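Oxysterol-binding protein homolog 3 (PDB 4IC4) carries sterols and other lipids in a hydrophobic pocket between membranes, in phosphoinositide-coupled directional transport that helps maintain sterol distribution in yeast cells. Local coordinates at residues E77-A82 / S99-S104; W269-A274 / W283-L288. All coordinates share one frame; numbering follows the deposited sequence.

How the contacts relate
Both contacts belong to the OSBP-related domain, the lipid-carrying beta-barrel part of the protein, and their centres lie about 10 Å apart. Contact 1 comes first in the chain and joins the turn between helices 71-76 and 83-88 to helix 94-104. Contact 2 follows, in the beta hairpin of strands 272-275 and 281-284 at one end of the barrel's strand series. Tyr-81 links them: its OH probably accepts a hydrogen bond from Gly-286 N, and its ring meets that of Trp-283 edge-to-face. The turn 77-82 is thereby tied to the hairpin and the loop after it, some 200 residues later in the chain, away from the phosphoinositide-binding residues.

Contact 1. Residues E77-A82 / S99-S104; sequences ETFEYA and SAFAIS
The carbonyl oxygen of Thr-78 accepts a hydrogen bond from water 2, which ties it to helix 94-104, while the ring of Phe-101 noses up against the same atom. The motif is a type I beta turn, Phe-79 to Ala-82, docked on a helix in the helical part of the OSBP-related domain. Water 2 lies 2.7 Å from Thr-78 O and spends its protons on that oxygen and on Ser-104 OG, while accepting the backbone N-H of Tyr-81. Water 1, over one face of the Phe-101 ring near its rim, lies within hydrogen-bonding distance of Thr-78 O and Phe-101 O and may bridge them. The hydroxyl of Ser-104 is held by two bonds: it accepts one from water 2 and donates one to Phe-101 O, 2.7 Å from OG and one helical turn back. A first torsion of 67° folds OG against the helix backbone for this bond, and Ser-104 CB points toward the turn, 3.5 Å from Tyr-81 CD2.

Phe-101 reaches across with CG anti to the backbone N (chi1 176°), which carries CZ to within 3.1 Å of Thr-78 O; that oxygen comes in obliquely to the ring. At the ring's edge, in its plane, lies the Tyr-81 carbonyl oxygen, 3.6 Å from Phe-101 CD1, probably a mildly favourable contact. The Phe-79 and Phe-101 rings meet obliquely, their planes at 47°. Beyond them, Phe-79 packs on Phe-137 and Leu-139 of strand 137-145, and Phe-101 on Leu-84 and Leu-85 of helix 83-88, so the pair lies between helix 83-88 and strand 137-145. Their nearest approach is Phe-79 CD1 to Phe-101 CZ, 3.7 Å.

Contact 2. Residues W269-A274 / W283-L288; sequences WTQSLA and WEVGDL
The indole of Trp-283, in an antiparallel beta hairpin of strands 272-275 and 281-284, has Gln-271 O and Val-285 N both over one of its faces near the rim. At its edge, in the ring plane, sit Leu-273 CB and the carbonyl oxygen of Trp-269, the latter 3.5 Å from Trp-283 CH2. The second indole, of Trp-269, has the methyl CG2 of its neighbour Thr-270 against one face. Trp-269 O is buried with no hydrogen-bond partner; its neighbour here is the CH2 edge of Trp-283. A first torsion of 162° swings the Trp-283 indole across to Ser-272, where the six-membered ring packs obliquely on the backbone, Ser-272 CA lying 3.8 Å from Trp-283 CE3.

Leu-273 and Trp-283 form a hydrogen-bonded pair: Leu-273 N donates to Trp-283 O over 2.9 Å, while the return bond from Trp-283 N to Leu-273 O is weak. Both side chains face helix 94-104, touching Ala-100 and Ser-104 respectively. Ser-272 and Glu-284, a non-hydrogen-bonded pair, occupy the other face, Ser-272 CB lying 3.9 Å from Glu-284 CG. Gln-271 and Ser-272 also make a classic beta bulge against the end of strand 263-268.

Past the hairpin's paired residues, Val-285 N donates to Gln-271 O at 2.9 Å with an angle of 157° at the hydrogen. The same oxygen receives a CA-H contact from Glu-284, and both methyls of Val-285 touch Gln-271 O, CG1 at 3.5 Å. The Gln-271 chain bends at chi2 (-57°), swinging its amide back toward Val-285, where water 3 donates to Gln-271 OE1 at 3.3 Å and to Val-285 O at 2.9 Å.

Contact 1. Residues E77-A82 / S99-S104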
ATOM      1  N   GLU A  77      -1.212  -1.859   3.024  1.00  8.06           N
ATOM      2  CA  GLU A  77      -1.495  -3.272   2.788  1.00  8.45           C
ATOM      3  C   GLU A  77      -0.209  -4.004   2.429  1.00  8.74           C
ATOM      4  O   GLU A  77      -0.169  -5.238   2.395  1.00  9.73           O
ATOM      5  CB  GLU A  77      -2.547  -3.432   1.685  1.00  8.26           C
ATOM      6  CG  GLU A  77      -3.911  -2.897   2.104  1.00 10.00           C
ATOM      7  CD  GLU A  77      -4.981  -3.073   1.046  1.00  9.86           C
ATOM      8  OE1 GLU A  77      -5.404  -4.223   0.792  1.00  9.36           O
ATOM      9  OE2 GLU A  77      -5.397  -2.050   0.468  1.00  9.81           O
ATOM     10  N   THR A  78       0.843  -3.236   2.166  1.00  8.22           N
ATOM     11  CA  THR A  78       2.152  -3.807   1.876  1.00  9.60           C
ATOM     12  C   THR A  78       2.561  -4.647   3.091  1.00 10.33           C
ATOM     13  O   THR A  78       3.362  -5.575   2.976  1.00  9.64           O
ATOM     14  CB  THR A  78       3.206  -2.690   1.660  1.00 11.03           C
ATOM     15  OG1 THR A  78       2.948  -2.027   0.416  1.00 14.36           O
ATOM     16  CG2 THR A  78       4.621  -3.263   1.641  1.00 14.80           C
ATOM     17  N   PHE A  79       1.987  -4.325   4.248  1.00  9.74           N
ATOM     18  CA  PHE A  79       2.310  -5.016   5.495  1.00  9.66           C
ATOM     19  C   PHE A  79       1.308  -6.068   5.975  1.00 10.33           C
ATOM     20  O   PHE A  79       1.388  -6.536   7.110  1.00 10.13           O
ATOM     21  CB  PHE A  79       2.556  -3.971   6.589  1.00  9.83           C
ATOM     22  CG  PHE A  79       3.771  -3.129   6.338  1.00 10.57           C
ATOM     23  CD1 PHE A  79       5.038  -3.598   6.679  1.00 12.76           C
ATOM     24  CD2 PHE A  79       3.661  -1.900   5.699  1.00 12.90           C
ATOM     25  CE1 PHE A  79       6.176  -2.857   6.383  1.00 12.11           C
ATOM     26  CE2 PHE A  79       4.796  -1.147   5.397  1.00 12.74           C
ATOM     27  CZ  PHE A  79       6.057  -1.630   5.741  1.00 14.28           C
ATOM     28  N   GLU A  80       0.379  -6.455   5.105  1.00  8.82           N
ATOM     29  CA  GLU A  80      -0.605  -7.470   5.467  1.00  9.56           C
ATOM     30  C   GLU A  80       0.076  -8.746   5.966  1.00  9.42           C
ATOM     31  O   GLU A  80      -0.410  -9.390   6.895  1.00 11.51           O
ATOM     32  CB  GLU A  80      -1.496  -7.816   4.265  1.00  9.22           C
ATOM     33  CG  GLU A  80      -2.521  -8.907   4.567  1.00  9.42           C
ATOM     34  CD  GLU A  80      -3.357  -9.315   3.361  1.00  7.14           C
ATOM     35  OE1 GLU A  80      -3.215  -8.711   2.273  1.00  9.63           O
ATOM     36  OE2 GLU A  80      -4.167 -10.253   3.512  1.00  9.87           O
ATOM     37  N   TYR A  81       1.197  -9.106   5.343  1.00  9.09           N
ATOM     38  CA  TYR A  81       1.916 -10.323   5.716  1.00  8.12           C
ATOM     39  C   TYR A  81       3.237 -10.027   6.422  1.00  9.44           C
ATOM     40  O   TYR A  81       4.258 -10.692   6.194  1.00  9.47           O
ATOM     41  CB  TYR A  81       2.149 -11.183   4.468  1.00  8.67           C
ATOM     42  CG  TYR A  81       0.866 -11.567   3.759  1.00  6.81           C
ATOM     43  CD1 TYR A  81       0.082 -12.634   4.204  1.00  7.87           C
ATOM     44  CD2 TYR A  81       0.415 -10.838   2.658  1.00  8.83           C
ATOM     45  CE1 TYR A  81      -1.127 -12.964   3.567  1.00  8.81           C
ATOM     46  CE2 TYR A  81      -0.786 -11.160   2.018  1.00  8.60           C
ATOM     47  CZ  TYR A  81      -1.550 -12.219   2.475  1.00  7.91           C
ATOM     48  OH  TYR A  81      -2.732 -12.522   1.836  1.00 10.14           O
ATOM     49  N   ALA A  82       3.196  -9.026   7.293  1.00  9.69           N
ATOM     50  CA  ALA A  82       4.350  -8.614   8.079  1.00  9.45           C
ATOM     51  C   ALA A  82       5.012  -9.764   8.846  1.00  9.89           C
ATOM     52  O   ALA A  82       6.221  -9.727   9.086  1.00  9.47           O
ATOM     53  CB  ALA A  82       3.942  -7.513   9.055  1.00 10.90           C
ATOM     54  N   SER A  99      11.845 -11.889   0.325  1.00 12.34           N
ATOM     55  CA  SER A  99      11.371 -11.937  -1.053  1.00 12.60           C
ATOM     56  C   SER A  99       9.876 -12.254  -1.076  1.00 11.13           C
ATOM     57  O   SER A  99       9.113 -11.652  -1.832  1.00 11.80           O
ATOM     58  CB  SER A  99      12.139 -12.995  -1.846  1.00 14.12           C
ATOM     59  OG  SER A  99      13.506 -12.640  -1.962  1.00 13.89           O
ATOM     60  N   ALA A 100       9.458 -13.206  -0.248  1.00 10.94           N
ATOM     61  CA  ALA A 100       8.046 -13.571  -0.175  1.00 10.11           C
ATOM     62  C   ALA A 100       7.253 -12.336   0.246  1.00  9.52           C
ATOM     63  O   ALA A 100       6.188 -12.044  -0.304  1.00  9.99           O
ATOM     64  CB  ALA A 100       7.845 -14.699   0.841  1.00 10.97           C
ATOM     65  N   PHE A 101       7.776 -11.614   1.229  1.00  9.72           N
ATOM     66  CA  PHE A 101       7.112 -10.407   1.708  1.00  9.73           C
ATOM     67  C   PHE A 101       6.990  -9.377   0.589  1.00  8.88           C
ATOM     68  O   PHE A 101       5.932  -8.784   0.397  1.00 10.42           O
ATOM     69  CB  PHE A 101       7.890  -9.795   2.875  1.00  8.72           C
ATOM     70  CG  PHE A 101       7.317  -8.492   3.363  1.00  8.10           C
ATOM     71  CD1 PHE A 101       6.174  -8.475   4.158  1.00  8.74           C
ATOM     72  CD2 PHE A 101       7.899  -7.284   2.997  1.00  9.32           C
ATOM     73  CE1 PHE A 101       5.617  -7.266   4.581  1.00  8.54           C
ATOM     74  CE2 PHE A 101       7.348  -6.067   3.415  1.00  9.86           C
ATOM     75  CZ  PHE A 101       6.204  -6.061   4.210  1.00 10.04           C
ATOM     76  N   ALA A 102       8.074  -9.179  -0.156  1.00  9.90           N
ATOM     77  CA  ALA A 102       8.096  -8.205  -1.243  1.00  9.17           C
ATOM     78  C   ALA A 102       7.057  -8.466  -2.328  1.00  9.47           C
ATOM     79  O   ALA A 102       6.514  -7.532  -2.916  1.00  9.88           O
ATOM     80  CB  ALA A 102       9.488  -8.153  -1.861  1.00 10.45           C
ATOM     81  N   ILE A 103       6.788  -9.739  -2.593  1.00  9.97           N
ATOM     82  CA  ILE A 103       5.823 -10.128  -3.613  1.00 11.03           C
ATOM     83  C   ILE A 103       4.389 -10.200  -3.086  1.00  9.85           C
ATOM     84  O   ILE A 103       3.434  -9.957  -3.828  1.00 11.25           O
ATOM     85  CB  ILE A 103       6.188 -11.517  -4.192  1.00 14.92           C
ATOM     86  CG1 ILE A 103       7.547 -11.448  -4.893  1.00 15.40           C
ATOM     87  CG2 ILE A 103       5.107 -11.993  -5.152  1.00 17.62           C
ATOM     88  CD1 ILE A 103       8.104 -12.806  -5.288  1.00 21.38           C
ATOM     89  N   SER A 104       4.244 -10.510  -1.800  1.00 10.80           N
ATOM     90  CA  SER A 104       2.927 -10.694  -1.199  1.00 10.50           C
ATOM     91  C   SER A 104       1.879  -9.615  -1.407  1.00  9.62           C
ATOM     92  O   SER A 104       0.696  -9.934  -1.539  1.00 10.55           O
ATOM     93  CB  SER A 104       3.063 -10.971   0.303  1.00  9.67           C
ATOM     94  OG  SER A 104       3.547  -9.843   1.005  1.00 10.30           O
TER
HETATM   95  O   HOH W   1       4.847  -6.278   0.527  1.00 10.61           O
HETATM   96  O   HOH W   2       2.494  -8.111   3.038  1.00 11.85           O

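Contact 2. Residues W269-A274 / W283-L288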
ATOM      1  N   TRP A 269       1.309 -15.324  -7.332  1.00 13.40           N
ATOM      2  CA  TRP A 269       1.055 -14.227  -6.404  1.00 12.96           C
ATOM      3  C   TRP A 269      -0.398 -14.157  -5.962  1.00 13.78           C
ATOM      4  O   TRP A 269      -0.751 -13.386  -5.070  1.00 13.04           O
ATOM      5  CB  TRP A 269       1.486 -12.885  -7.007  1.00 11.80           C
ATOM      6  CG  TRP A 269       0.910 -12.589  -8.354  1.00 10.62           C
ATOM      7  CD1 TRP A 269       1.475 -12.862  -9.568  1.00 13.51           C
ATOM      8  CD2 TRP A 269      -0.343 -11.957  -8.626  1.00 12.92           C
ATOM      9  NE1 TRP A 269       0.650 -12.435 -10.580  1.00 12.76           N
ATOM     10  CE2 TRP A 269      -0.475 -11.877 -10.030  1.00 13.39           C
ATOM     11  CE3 TRP A 269      -1.370 -11.449  -7.819  1.00 13.92           C
ATOM     12  CZ2 TRP A 269      -1.595 -11.309 -10.648  1.00 12.83           C
ATOM     13  CZ3 TRP A 269      -2.483 -10.884  -8.431  1.00 13.53           C
ATOM     14  CH2 TRP A 269      -2.586 -10.820  -9.834  1.00 13.74           C
ATOM     15  N   THR A 270      -1.237 -14.975  -6.585  1.00 13.26           N
ATOM     16  CA  THR A 270      -2.651 -15.027  -6.251  1.00 14.42           C
ATOM     17  C   THR A 270      -2.940 -16.134  -5.243  1.00 14.38           C
ATOM     18  O   THR A 270      -4.076 -16.276  -4.785  1.00 15.99           O
ATOM     19  CB  THR A 270      -3.499 -15.322  -7.497  1.00 13.21           C
ATOM     20  OG1 THR A 270      -3.045 -16.547  -8.090  1.00 15.88           O
ATOM     21  CG2 THR A 270      -3.383 -14.198  -8.510  1.00 13.53           C
ATOM     22  N   GLN A 271      -1.923 -16.914  -4.882  1.00 16.27           N
ATOM     23  CA  GLN A 271      -2.160 -18.029  -3.968  1.00 17.25           C
ATOM     24  C   GLN A 271      -1.058 -18.381  -2.971  1.00 16.19           C
ATOM     25  O   GLN A 271      -1.279 -18.335  -1.766  1.00 14.17           O
ATOM     26  CB  GLN A 271      -2.500 -19.278  -4.788  1.00 21.09           C
ATOM     27  CG  GLN A 271      -3.396 -20.306  -4.093  1.00 27.64           C
ATOM     28  CD  GLN A 271      -2.841 -20.817  -2.775  1.00 31.27           C
ATOM     29  OE1 GLN A 271      -2.986 -20.175  -1.732  1.00 33.16           O
ATOM     30  NE2 GLN A 271      -2.198 -21.980  -2.817  1.00 32.94           N
ATOM     31  N   SER A 272       0.125 -18.743  -3.461  1.00 14.88           N
ATOM     32  CA  SER A 272       1.197 -19.142  -2.556  1.00 14.78           C
ATOM     33  C   SER A 272       2.577 -19.165  -3.192  1.00 13.96           C
ATOM     34  O   SER A 272       2.720 -19.008  -4.398  1.00 14.95           O
ATOM     35  CB  SER A 272       0.901 -20.532  -2.000  1.00 15.27           C
ATOM     36  OG  SER A 272       0.890 -21.481  -3.052  1.00 17.15           O
ATOM     37  N   LEU A 273       3.583 -19.386  -2.354  1.00 14.10           N
ATOM     38  CA  LEU A 273       4.973 -19.446  -2.787  1.00 13.99           C
ATOM     39  C   LEU A 273       5.662 -20.573  -2.028  1.00 14.30           C
ATOM     40  O   LEU A 273       5.497 -20.703  -0.814  1.00 13.35           O
ATOM     41  CB  LEU A 273       5.671 -18.115  -2.495  1.00 14.76           C
ATOM     42  CG  LEU A 273       7.181 -18.018  -2.723  1.00 14.20           C
ATOM     43  CD1 LEU A 273       7.509 -18.382  -4.164  1.00 15.52           C
ATOM     44  CD2 LEU A 273       7.653 -16.603  -2.415  1.00 16.64           C
ATOM     45  N   ALA A 274       6.430 -21.393  -2.739  1.00 12.80           N
ATOM     46  CA  ALA A 274       7.126 -22.498  -2.097  1.00 15.38           C
ATOM     47  C   ALA A 274       8.570 -22.623  -2.561  1.00 14.54           C
ATOM     48  O   ALA A 274       8.952 -22.099  -3.610  1.00 16.56           O
ATOM     49  CB  ALA A 274       6.383 -23.808  -2.363  1.00 14.19           C
ATOM     50  N   TRP A 283       4.795 -18.915   1.901  1.00 11.96           N
ATOM     51  CA  TRP A 283       3.727 -17.935   2.078  1.00 11.59           C
ATOM     52  C   TRP A 283       2.459 -18.384   1.364  1.00 11.77           C
ATOM     53  O   TRP A 283       2.519 -19.059   0.336  1.00 11.83           O
ATOM     54  CB  TRP A 283       4.181 -16.583   1.505  1.00 11.48           C
ATOM     55  CG  TRP A 283       3.066 -15.602   1.232  1.00 10.36           C
ATOM     56  CD1 TRP A 283       2.440 -14.792   2.138  1.00 10.82           C
ATOM     57  CD2 TRP A 283       2.433 -15.353  -0.031  1.00 10.43           C
ATOM     58  NE1 TRP A 283       1.460 -14.057   1.519  1.00  9.36           N
ATOM     59  CE2 TRP A 283       1.431 -14.380   0.188  1.00 10.60           C
ATOM     60  CE3 TRP A 283       2.614 -15.857  -1.327  1.00 11.55           C
ATOM     61  CZ2 TRP A 283       0.613 -13.901  -0.841  1.00 11.64           C
ATOM     62  CZ3 TRP A 283       1.801 -15.382  -2.350  1.00 11.10           C
ATOM     63  CH2 TRP A 283       0.811 -14.412  -2.101  1.00 11.62           C
ATOM     64  N   GLU A 284       1.314 -17.991   1.918  1.00 11.79           N
ATOM     65  CA  GLU A 284       0.010 -18.311   1.348  1.00 13.59           C
ATOM     66  C   GLU A 284      -0.909 -17.123   1.612  1.00 11.88           C
ATOM     67  O   GLU A 284      -0.776 -16.452   2.632  1.00 11.75           O
ATOM     68  CB  GLU A 284      -0.582 -19.559   2.010  1.00 15.76           C
ATOM     69  CG  GLU A 284       0.240 -20.821   1.853  1.00 22.34           C
ATOM     70  CD  GLU A 284      -0.306 -21.961   2.689  1.00 23.25           C
ATOM     71  OE1 GLU A 284      -0.330 -21.821   3.929  1.00 25.49           O
ATOM     72  OE2 GLU A 284      -0.711 -22.992   2.109  1.00 27.88           O
ATOM     73  N   VAL A 285      -1.837 -16.867   0.698  1.00 12.64           N
ATOM     74  CA  VAL A 285      -2.761 -15.754   0.875  1.00 12.75           C
ATOM     75  C   VAL A 285      -3.697 -16.007   2.049  1.00 12.92           C
ATOM     76  O   VAL A 285      -3.915 -17.151   2.457  1.00 13.63           O
ATOM     77  CB  VAL A 285      -3.622 -15.506  -0.391  1.00 13.69           C
ATOM     78  CG1 VAL A 285      -2.727 -15.143  -1.569  1.00 12.68           C
ATOM     79  CG2 VAL A 285      -4.460 -16.735  -0.711  1.00 12.44           C
ATOM     80  N   GLY A 286      -4.233 -14.922   2.596  1.00 11.40           N
ATOM     81  CA  GLY A 286      -5.162 -15.025   3.701  1.00 11.31           C
ATOM     82  C   GLY A 286      -6.575 -15.058   3.154  1.00 11.10           C
ATOM     83  O   GLY A 286      -6.821 -15.576   2.064  1.00 12.20           O
ATOM     84  N   ASP A 287      -7.508 -14.481   3.899  1.00 10.82           N
ATOM     85  CA  ASP A 287      -8.900 -14.474   3.476  1.00 10.93           C
ATOM     86  C   ASP A 287      -9.382 -13.145   2.916  1.00 10.80           C
ATOM     87  O   ASP A 287      -8.847 -12.080   3.230  1.00 11.13           O
ATOM     88  CB  ASP A 287      -9.811 -14.853   4.645  1.00 15.21           C
ATOM     89  CG  ASP A 287      -9.469 -16.204   5.242  1.00 18.17           C
ATOM     90  OD1 ASP A 287      -9.269 -17.162   4.471  1.00 20.82           O
ATOM     91  OD2 ASP A 287      -9.409 -16.308   6.483  1.00 25.78           O
ATOM     92  N   LEU A 288     -10.403 -13.234   2.074  1.00  9.90           N
ATOM     93  CA  LEU A 288     -11.047 -12.064   1.503  1.00  9.68           C
ATOM     94  C   LEU A 288     -12.330 -11.945   2.309  1.00 10.18           C
ATOM     95  O   LEU A 288     -12.713 -12.881   3.016  1.00 11.56           O
ATOM     96  CB  LEU A 288     -11.399 -12.294   0.032  1.00 10.60           C
ATOM     97  CG  LEU A 288     -10.242 -12.460  -0.954  1.00 10.60           C
ATOM     98  CD1 LEU A 288     -10.794 -12.648  -2.358  1.00 12.71           C
ATOM     99  CD2 LEU A 288      -9.337 -11.236  -0.896  1.00 11.60           C
TER
HETATM  100  O   HOH W   3      -4.233 -19.751   1.261  1.00 27.12           O